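Local coordinates for protein UDP-N-acetylenolpyruvoylglucosamine reductase (Listeria monocytogenes, PDB 3TX1) that probably catalyses the NADPH-dependent reduction of UDP-N-acetylenolpyruvoylglucosamine to UDP-N-acetylmuramate with bound FAD, a step of peptidoglycan synthesis for the bacterial cell wall, at residues Val168-Thr173 and Asp207-Leu212; Leu175-Glu180 and Glu200-Val205; Ser261-His266 and Ala297-Thr302. All blocks are in the same frame, centred on the assembly; numbering follows the deposited sequence.

Contact 1 of 3, residues Val168-Thr173 and Asp207-Leu212; sequences VLEAAT and DATFSL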
# COMPACT_ATOMS: atom_id res chain seq x y z
N VAL A 168 -16.41 0.69 5.93
CA VAL A 168 -16.76 2.07 6.21
C VAL A 168 -16.50 3.10 5.14
O VAL A 168 -16.59 4.32 5.42
CB VAL A 168 -16.16 2.59 7.53
CG1 VAL A 168 -16.93 2.04 8.71
CG2 VAL A 168 -14.66 2.31 7.60
N LEU A 169 -16.22 2.66 3.93
CA LEU A 169 -15.97 3.60 2.86
C LEU A 169 -17.26 4.24 2.44
O LEU A 169 -18.12 3.56 1.97
CB LEU A 169 -15.41 2.86 1.68
CG LEU A 169 -14.61 3.67 0.68
CD1 LEU A 169 -14.05 4.94 1.26
CD2 LEU A 169 -13.52 2.76 0.23
N GLU A 170 -17.38 5.55 2.60
CA GLU A 170 -18.60 6.22 2.21
C GLU A 170 -18.50 6.68 0.74
O GLU A 170 -19.30 6.29 -0.12
CB GLU A 170 -18.82 7.45 3.06
CG GLU A 170 -19.95 8.35 2.60
CD GLU A 170 -21.32 7.71 2.68
OE1 GLU A 170 -21.45 6.64 3.34
OE2 GLU A 170 -22.25 8.27 2.07
N ALA A 171 -17.50 7.52 0.48
CA ALA A 171 -17.30 8.13 -0.81
C ALA A 171 -15.80 8.31 -1.08
O ALA A 171 -14.98 8.33 -0.17
CB ALA A 171 -17.99 9.49 -0.83
N ALA A 172 -15.47 8.48 -2.36
CA ALA A 172 -14.10 8.71 -2.78
C ALA A 172 -14.04 9.65 -3.97
O ALA A 172 -14.93 9.64 -4.85
CB ALA A 172 -13.44 7.40 -3.13
N THR A 173 -12.99 10.48 -3.99
CA THR A 173 -12.72 11.31 -5.15
C THR A 173 -11.62 10.63 -5.94
O THR A 173 -10.58 10.28 -5.39
CB THR A 173 -12.23 12.71 -4.79
OG1 THR A 173 -13.14 13.30 -3.88
CG2 THR A 173 -12.13 13.57 -6.05
N ASP A 207 -9.03 11.47 -2.64
CA ASP A 207 -9.40 11.57 -1.22
C ASP A 207 -10.52 10.59 -0.91
O ASP A 207 -11.19 10.11 -1.83
CB ASP A 207 -9.69 13.00 -0.75
CG ASP A 207 -10.87 13.63 -1.47
OD1 ASP A 207 -10.74 14.77 -2.01
OD2 ASP A 207 -11.92 12.97 -1.52
N ALA A 208 -10.68 10.27 0.36
CA ALA A 208 -11.68 9.29 0.78
C ALA A 208 -12.57 9.77 1.94
O ALA A 208 -12.13 10.55 2.80
CB ALA A 208 -10.99 7.98 1.14
N THR A 209 -13.83 9.32 1.93
CA THR A 209 -14.81 9.67 2.97
C THR A 209 -15.30 8.43 3.69
O THR A 209 -15.91 7.54 3.07
CB THR A 209 -16.09 10.34 2.42
OG1 THR A 209 -15.79 11.56 1.76
CG2 THR A 209 -17.01 10.66 3.56
N PHE A 210 -15.04 8.37 4.99
CA PHE A 210 -15.49 7.23 5.79
C PHE A 210 -16.70 7.59 6.69
O PHE A 210 -16.66 8.61 7.40
CB PHE A 210 -14.35 6.75 6.66
CG PHE A 210 -13.05 6.59 5.93
CD1 PHE A 210 -12.06 7.57 6.05
CD2 PHE A 210 -12.77 5.44 5.20
CE1 PHE A 210 -10.84 7.42 5.42
CE2 PHE A 210 -11.56 5.28 4.57
CZ PHE A 210 -10.59 6.27 4.68
N SER A 211 -17.76 6.78 6.62
CA SER A 211 -18.98 6.95 7.44
C SER A 211 -18.81 6.32 8.83
O SER A 211 -19.04 5.13 9.00
CB SER A 211 -20.16 6.25 6.76
OG SER A 211 -20.80 7.07 5.83
N LEU A 212 -18.44 7.08 9.83
CA LEU A 212 -18.26 6.47 11.12
C LEU A 212 -19.43 6.69 12.07
O LEU A 212 -20.38 7.35 11.75
CB LEU A 212 -16.95 6.92 11.76
CG LEU A 212 -15.68 6.91 10.91
CD1 LEU A 212 -14.47 7.30 11.71
CD2 LEU A 212 -15.47 5.62 10.15
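Val168 O accepts the amide of Ser211 (N to O 3.0 Å) and lies in the plane of the Phe210 ring, at its edge, while the valine side chain crosses that of Leu212, CB to CD2 4.1 Å. Leu169 starts out away from the partner strand, yet its CD1 swings back to Phe210 CE2 and the methyl of Ala208, giving an apolar patch that Leu154 of helix 150-156 covers. At Glu170 the pairing slips by one residue. Both Glu170 N and Ala171 N (3.0 Å) donate to Thr209 O, the mark of a bulge. The Glu170 chain lies beside Thr209 and bends at chi2 (65°), which brings OE1 to the hydroxyl of Ser211; OG donates over 2.6 Å from above the carboxylate plane. Ala171 O takes Thr209 N in return, and Ala171 CB sits 3.9 Å from Thr209 CB. Ala172 pairs with Ala208 on the face turned to helix 150-156. Thr173 N donates to Asp207 O (2.8 Å), and Thr173 OG1 to Asp207 OD2, 2.7 Å away, on the syn side but tilted well out of the carboxylate plane; the reverse backbone bond is weak. Two neighbouring strands running antiparallel at 159°, interrupted by a classic beta bulge at Glu170-Ala171 opposite Thr209, thus form part of the antiparallel sheet of the PCMH-type FAD-binding region.

Contact 2 of 3, residues Leu175-Glu180 and Glu200-Val205; sequences LTQTGE and EKNYIV. With FAD (flavin-adenine dinucleotide), chain B.
Leu175 and Ile204 form the tight end of this contact, an antiparallel hydrogen-bonded pair joined in both directions. Leu175 N donates to Ile204 O over 2.8 Å; Ile204 N returns a nearly straight bond (176°) to Leu175 O, 2.9 Å away, arriving in the carbonyl plane on a lone pair. Both side chains leave the same face of the sheet, with Leu175 CB 4.1 Å from Ile204 CB, and CD1 of Ile204 folds back to 3.6 Å from Leu175 O. Beyond this pair Leu175 is buried against Ala67, Gln68 and Val71 of helix 64-76. Leu175 O also lies at the edge of the Tyr203 ring. That ring meets Thr176 more lightly: Tyr203 CE1 is 4.0 Å from Thr176 CG2, and the two side chains cross at a slant, while CB of Lys201 rests over one ring face near its rim.

Further out the segments separate and the contact turns to solvent. Residues Thr176 to Gly179 make a type I beta turn, closed by Gly179 N to Thr176 O, and Thr176 OG1 shares a hydrogen bond with Thr178 OG1. From the turn, the exposed Gln177 side chain crosses that of Asn202. Past Ile204 the strand serves the cofactor instead: Val205 N donates to FAD N1A (3.0 Å), and FAD N6A donates to Val205 O (3.1 Å). Val205 CG2 also touches the adenine at N1A. Strand 204-214 thus joins the end of strand 169-175 through Ile204 and reads the adenine through the backbone of Val205, a two-bond edge pairing in the adenine pocket of a PCMH-type FAD-binding fold.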
# COMPACT_ATOMS: atom_id res chain seq x y z
N LEU A 175 -9.54 9.88 -10.03
CA LEU A 175 -9.19 10.26 -11.40
C LEU A 175 -9.24 9.05 -12.29
O LEU A 175 -8.63 8.02 -12.01
CB LEU A 175 -7.80 10.91 -11.51
CG LEU A 175 -7.55 12.32 -10.92
CD1 LEU A 175 -6.23 12.87 -11.44
CD2 LEU A 175 -8.64 13.33 -11.21
N THR A 176 -9.99 9.18 -13.36
CA THR A 176 -10.05 8.12 -14.35
C THR A 176 -8.75 8.17 -15.14
O THR A 176 -7.99 9.16 -15.08
CB THR A 176 -11.26 8.30 -15.27
OG1 THR A 176 -11.06 9.44 -16.11
CG2 THR A 176 -12.53 8.52 -14.45
N GLN A 177 -8.48 7.12 -15.90
CA GLN A 177 -7.24 7.06 -16.68
C GLN A 177 -7.08 8.20 -17.66
O GLN A 177 -5.96 8.51 -18.08
CB GLN A 177 -7.10 5.71 -17.38
CG GLN A 177 -6.64 4.57 -16.48
CD GLN A 177 -6.21 3.34 -17.29
OE1 GLN A 177 -6.56 3.20 -18.47
NE2 GLN A 177 -5.44 2.46 -16.67
N THR A 178 -8.19 8.84 -18.04
CA THR A 178 -8.09 9.95 -18.97
C THR A 178 -7.75 11.25 -18.23
O THR A 178 -7.40 12.24 -18.85
CB THR A 178 -9.36 10.17 -19.82
OG1 THR A 178 -10.37 10.77 -19.01
CG2 THR A 178 -9.89 8.88 -20.41
N GLY A 179 -7.82 11.23 -16.89
CA GLY A 179 -7.54 12.44 -16.14
C GLY A 179 -8.74 13.16 -15.51
O GLY A 179 -8.53 14.10 -14.75
N GLU A 180 -9.97 12.72 -15.78
CA GLU A 180 -11.16 13.40 -15.23
C GLU A 180 -11.48 13.09 -13.77
O GLU A 180 -11.37 11.94 -13.39
CB GLU A 180 -12.42 13.03 -16.01
CG GLU A 180 -12.24 13.04 -17.52
CD GLU A 180 -13.52 13.28 -18.31
OE1 GLU A 180 -14.58 13.57 -17.71
OE2 GLU A 180 -13.43 13.22 -19.55
N GLU A 200 -9.92 -2.62 -10.23
CA GLU A 200 -10.35 -2.66 -11.61
C GLU A 200 -10.79 -1.24 -11.83
O GLU A 200 -10.85 -0.47 -10.88
CB GLU A 200 -11.53 -3.59 -11.82
CG GLU A 200 -11.15 -5.05 -11.94
CD GLU A 200 -12.35 -5.91 -12.27
OE1 GLU A 200 -13.44 -5.60 -11.74
OE2 GLU A 200 -12.21 -6.87 -13.06
N LYS A 201 -11.10 -0.87 -13.06
CA LYS A 201 -11.48 0.52 -13.33
C LYS A 201 -10.29 1.44 -13.13
O LYS A 201 -10.35 2.61 -13.47
CB LYS A 201 -12.60 0.99 -12.40
CG LYS A 201 -13.78 0.03 -12.39
CD LYS A 201 -15.12 0.65 -12.02
CE LYS A 201 -16.21 -0.37 -12.31
NZ LYS A 201 -17.58 0.19 -12.43
N ASN A 202 -9.20 0.89 -12.60
CA ASN A 202 -7.94 1.63 -12.43
C ASN A 202 -7.98 3.11 -12.04
O ASN A 202 -7.30 3.94 -12.64
CB ASN A 202 -7.20 1.46 -13.75
CG ASN A 202 -7.22 0.04 -14.24
OD1 ASN A 202 -7.76 -0.86 -13.58
ND2 ASN A 202 -6.65 -0.19 -15.42
N TYR A 203 -8.77 3.42 -11.01
CA TYR A 203 -8.93 4.78 -10.54
C TYR A 203 -7.76 5.26 -9.69
O TYR A 203 -7.19 4.47 -8.96
CB TYR A 203 -10.20 4.91 -9.72
CG TYR A 203 -11.48 4.68 -10.52
CD1 TYR A 203 -11.65 5.22 -11.80
CD2 TYR A 203 -12.55 4.01 -9.95
CE1 TYR A 203 -12.83 5.04 -12.50
CE2 TYR A 203 -13.74 3.84 -10.65
CZ TYR A 203 -13.88 4.35 -11.92
OH TYR A 203 -15.08 4.15 -12.57
N ILE A 204 -7.38 6.53 -9.84
CA ILE A 204 -6.35 7.14 -8.98
C ILE A 204 -7.11 7.84 -7.85
O ILE A 204 -7.81 8.81 -8.06
CB ILE A 204 -5.42 8.16 -9.69
CG1 ILE A 204 -4.50 7.50 -10.71
CG2 ILE A 204 -4.54 8.89 -8.68
CD1 ILE A 204 -5.08 7.34 -12.10
N VAL A 205 -7.01 7.31 -6.66
CA VAL A 205 -7.72 7.88 -5.55
C VAL A 205 -7.09 9.20 -5.16
O VAL A 205 -5.86 9.25 -5.01
CB VAL A 205 -7.63 6.94 -4.34
CG1 VAL A 205 -8.31 7.52 -3.10
CG2 VAL A 205 -8.17 5.57 -4.74
PA FAD B . 1.58 0.79 -2.09
O1A FAD B . 2.37 2.02 -2.40
O2A FAD B . 2.28 -0.42 -1.53
O5B FAD B . 0.89 0.26 -3.44
C5B FAD B . -0.24 -0.55 -3.17
C4B FAD B . -1.16 -0.66 -4.37
O4B FAD B . -2.12 0.40 -4.36
C3B FAD B . -0.50 -0.60 -5.73
O3B FAD B . -1.38 -1.31 -6.63
C2B FAD B . -0.58 0.90 -6.02
O2B FAD B . -0.46 1.33 -7.39
C1B FAD B . -1.97 1.19 -5.53
N9A FAD B . -2.06 2.57 -5.08
C8A FAD B . -1.30 3.19 -4.16
N7A FAD B . -1.78 4.45 -3.97
C5A FAD B . -2.86 4.65 -4.75
C6A FAD B . -3.82 5.73 -5.08
N6A FAD B . -3.77 6.97 -4.52
N1A FAD B . -4.78 5.45 -5.99
C2A FAD B . -4.90 4.26 -6.57
N3A FAD B . -4.06 3.25 -6.36
C4A FAD B . -3.04 3.38 -5.48
N1 FAD B . -2.60 -4.64 4.68
C2 FAD B . -3.77 -4.98 5.27
O2 FAD B . -4.82 -4.96 4.60
N3 FAD B . -3.90 -5.30 6.56
C4 FAD B . -2.88 -5.37 7.40
O4 FAD B . -3.03 -5.72 8.60
C4X FAD B . -1.57 -5.02 6.84
N5 FAD B . -0.49 -5.05 7.61
C5X FAD B . 0.73 -4.75 7.15
C6 FAD B . 1.80 -4.79 8.03
C7 FAD B . 3.06 -4.46 7.60
C7M FAD B . 4.22 -4.52 8.56
C8 FAD B . 3.22 -4.05 6.19
C8M FAD B . 4.55 -3.68 5.64
C9 FAD B . 2.16 -4.01 5.32
C9A FAD B . 0.90 -4.35 5.75
N10 FAD B . -0.22 -4.30 4.89
C10 FAD B . -1.48 -4.64 5.42
C1' FAD B . -0.05 -3.93 3.47
C2' FAD B . -0.21 -2.45 3.25
O2' FAD B . -0.07 -1.75 4.49
C3' FAD B . -1.58 -2.11 2.70
O3' FAD B . -1.75 -2.91 1.53
C4' FAD B . -1.66 -0.63 2.35
O4' FAD B . -3.01 -0.17 2.32
C5' FAD B . -0.92 -0.29 1.07
O5' FAD B . -0.60 1.08 1.13
P FAD B . 0.48 1.79 0.22
O1P FAD B . 0.10 3.22 0.23
O2P FAD B . 1.78 1.35 0.80
O3P FAD B . 0.32 1.13 -1.19

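Contact 3 of 3, residues Ser261-His266 and Ala297-Thr302; sequences SGLQGH and AYVQQT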
# COMPACT_ATOMS: atom_id res chain seq x y z
N SER A 261 7.99 -25.77 6.41
CA SER A 261 8.91 -26.19 5.35
C SER A 261 10.38 -25.96 5.68
O SER A 261 11.24 -26.20 4.85
CB SER A 261 8.55 -25.53 4.03
OG SER A 261 7.21 -25.84 3.70
N GLY A 262 10.66 -25.49 6.89
CA GLY A 262 12.00 -25.23 7.33
C GLY A 262 12.56 -23.94 6.79
O GLY A 262 13.76 -23.75 6.79
N LEU A 263 11.71 -23.04 6.32
CA LEU A 263 12.20 -21.78 5.77
C LEU A 263 12.31 -20.62 6.73
O LEU A 263 12.80 -19.59 6.34
CB LEU A 263 11.30 -21.31 4.63
CG LEU A 263 11.26 -22.21 3.40
CD1 LEU A 263 9.94 -21.93 2.68
CD2 LEU A 263 12.49 -21.99 2.54
N GLN A 264 11.87 -20.74 7.96
CA GLN A 264 11.94 -19.60 8.86
C GLN A 264 13.38 -19.30 9.28
O GLN A 264 14.09 -20.18 9.78
CB GLN A 264 11.06 -19.80 10.08
CG GLN A 264 10.90 -18.50 10.83
CD GLN A 264 9.83 -18.53 11.90
OE1 GLN A 264 9.50 -19.58 12.47
NE2 GLN A 264 9.27 -17.35 12.19
N GLY A 265 13.78 -18.04 9.04
CA GLY A 265 15.12 -17.56 9.35
C GLY A 265 15.96 -17.56 8.09
O GLY A 265 17.03 -17.00 8.05
N HIS A 266 15.46 -18.18 7.02
CA HIS A 266 16.20 -18.24 5.78
C HIS A 266 16.60 -16.87 5.34
O HIS A 266 15.82 -15.94 5.46
CB HIS A 266 15.42 -18.96 4.69
CG HIS A 266 16.31 -19.73 3.77
ND1 HIS A 266 16.72 -20.99 4.05
CD2 HIS A 266 16.98 -19.35 2.63
CE1 HIS A 266 17.56 -21.42 3.10
NE2 HIS A 266 17.74 -20.41 2.23
N ALA A 297 10.64 -16.48 -4.45
CA ALA A 297 10.56 -17.65 -5.33
C ALA A 297 11.07 -18.94 -4.66
O ALA A 297 10.51 -20.03 -4.86
CB ALA A 297 11.29 -17.38 -6.63
N TYR A 298 12.09 -18.81 -3.84
CA TYR A 298 12.62 -19.99 -3.21
C TYR A 298 11.63 -20.57 -2.17
O TYR A 298 11.50 -21.79 -2.03
CB TYR A 298 13.97 -19.65 -2.61
CG TYR A 298 14.67 -20.76 -1.91
CD1 TYR A 298 15.55 -21.62 -2.60
CD2 TYR A 298 14.52 -20.92 -0.53
CE1 TYR A 298 16.24 -22.63 -1.93
CE2 TYR A 298 15.19 -21.93 0.15
CZ TYR A 298 16.03 -22.77 -0.55
OH TYR A 298 16.64 -23.75 0.18
N VAL A 299 10.92 -19.69 -1.49
CA VAL A 299 9.91 -20.10 -0.55
C VAL A 299 8.78 -20.77 -1.31
O VAL A 299 8.41 -21.91 -1.01
CB VAL A 299 9.35 -18.91 0.23
CG1 VAL A 299 8.00 -19.25 0.86
CG2 VAL A 299 10.35 -18.42 1.27
N GLN A 300 8.24 -20.09 -2.31
CA GLN A 300 7.20 -20.65 -3.14
C GLN A 300 7.63 -22.01 -3.62
O GLN A 300 6.88 -22.97 -3.55
CB GLN A 300 7.00 -19.78 -4.37
CG GLN A 300 6.25 -18.50 -4.10
CD GLN A 300 5.96 -17.72 -5.37
OE1 GLN A 300 6.86 -17.32 -6.10
NE2 GLN A 300 4.68 -17.44 -5.60
N GLN A 301 8.85 -22.10 -4.11
CA GLN A 301 9.30 -23.37 -4.64
C GLN A 301 9.45 -24.47 -3.60
O GLN A 301 9.12 -25.60 -3.86
CB GLN A 301 10.60 -23.21 -5.43
CG GLN A 301 11.02 -24.50 -6.09
CD GLN A 301 9.95 -25.05 -7.01
OE1 GLN A 301 9.08 -24.30 -7.50
NE2 GLN A 301 10.01 -26.35 -7.27
N THR A 302 9.96 -24.13 -2.42
CA THR A 302 10.20 -25.12 -1.38
C THR A 302 8.86 -25.59 -0.82
O THR A 302 8.63 -26.76 -0.53
CB THR A 302 11.02 -24.47 -0.28
OG1 THR A 302 12.23 -23.97 -0.86
CG2 THR A 302 11.38 -25.44 0.78
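Leu263 pushes its two methyls against three residues of helix 289-307. CD1 lies 3.7 Å from Val299 CA and close to both valine methyls, whereas CD2 packs on Tyr298 CE2 at 3.6 Å. Thr302 meets the leucine tip to tip, with CB, OG1 and CG2 all near CD2. Beside this apolar contact, His266 and Tyr298 form an offset stack, centroids 4.9 Å apart and planes inclined at 27°. Tyr298 CE2 sits above one face of the imidazole, displaced toward its rim. No hydrogen bond joins the two segments.

The tyrosine projects from the helix with CG opposite its own backbone N (chi1 -180°), which carries the ring toward His266 and Leu263. Thr302 OG1 approaches the Tyr298 ring over one face near the rim, while donating to Tyr298 O (2.6 Å). That carbonyl also accepts Thr302 N, and the two donors reach it from opposite faces of its plane. On the loop side, a Schellman motif with Gly262 at positive phi ends helix 254-260, and a type II turn from Leu263 to His266, closed by His266 N to Leu263 O (3.1 Å), brings the imidazole round to the tyrosine. Ser261 OG is bonded back to Leu257 O. The loop leads from helix 254-260 into strand 267-268 along the flank of helix 289-307, with Ile258 touching both Leu263 and Val299 and Val303 extending the packing along the long helix.

In the fold
Contacts 1 and 2 share strand 204-214 and its neighbour 169-175 in one antiparallel sheet; their centres are about 17 Å apart, and they touch where Thr173 O meets Val205 CG1. Contact 2 reaches FAD directly, whereas in contact 1 the side chain of Ala208 stays about 9 Å from the cofactor. Contact 3 belongs to the C-terminal domain, on the opposite side of the chain's centre, about 39 Å from contact 1 and about 38 Å from contact 2, centre to centre. There the side chain of Val299 lies about 11 Å from that of Ser244, the predicted proton donor. Within contact 2 it is the 200-205 side that touches FAD, at its adenine.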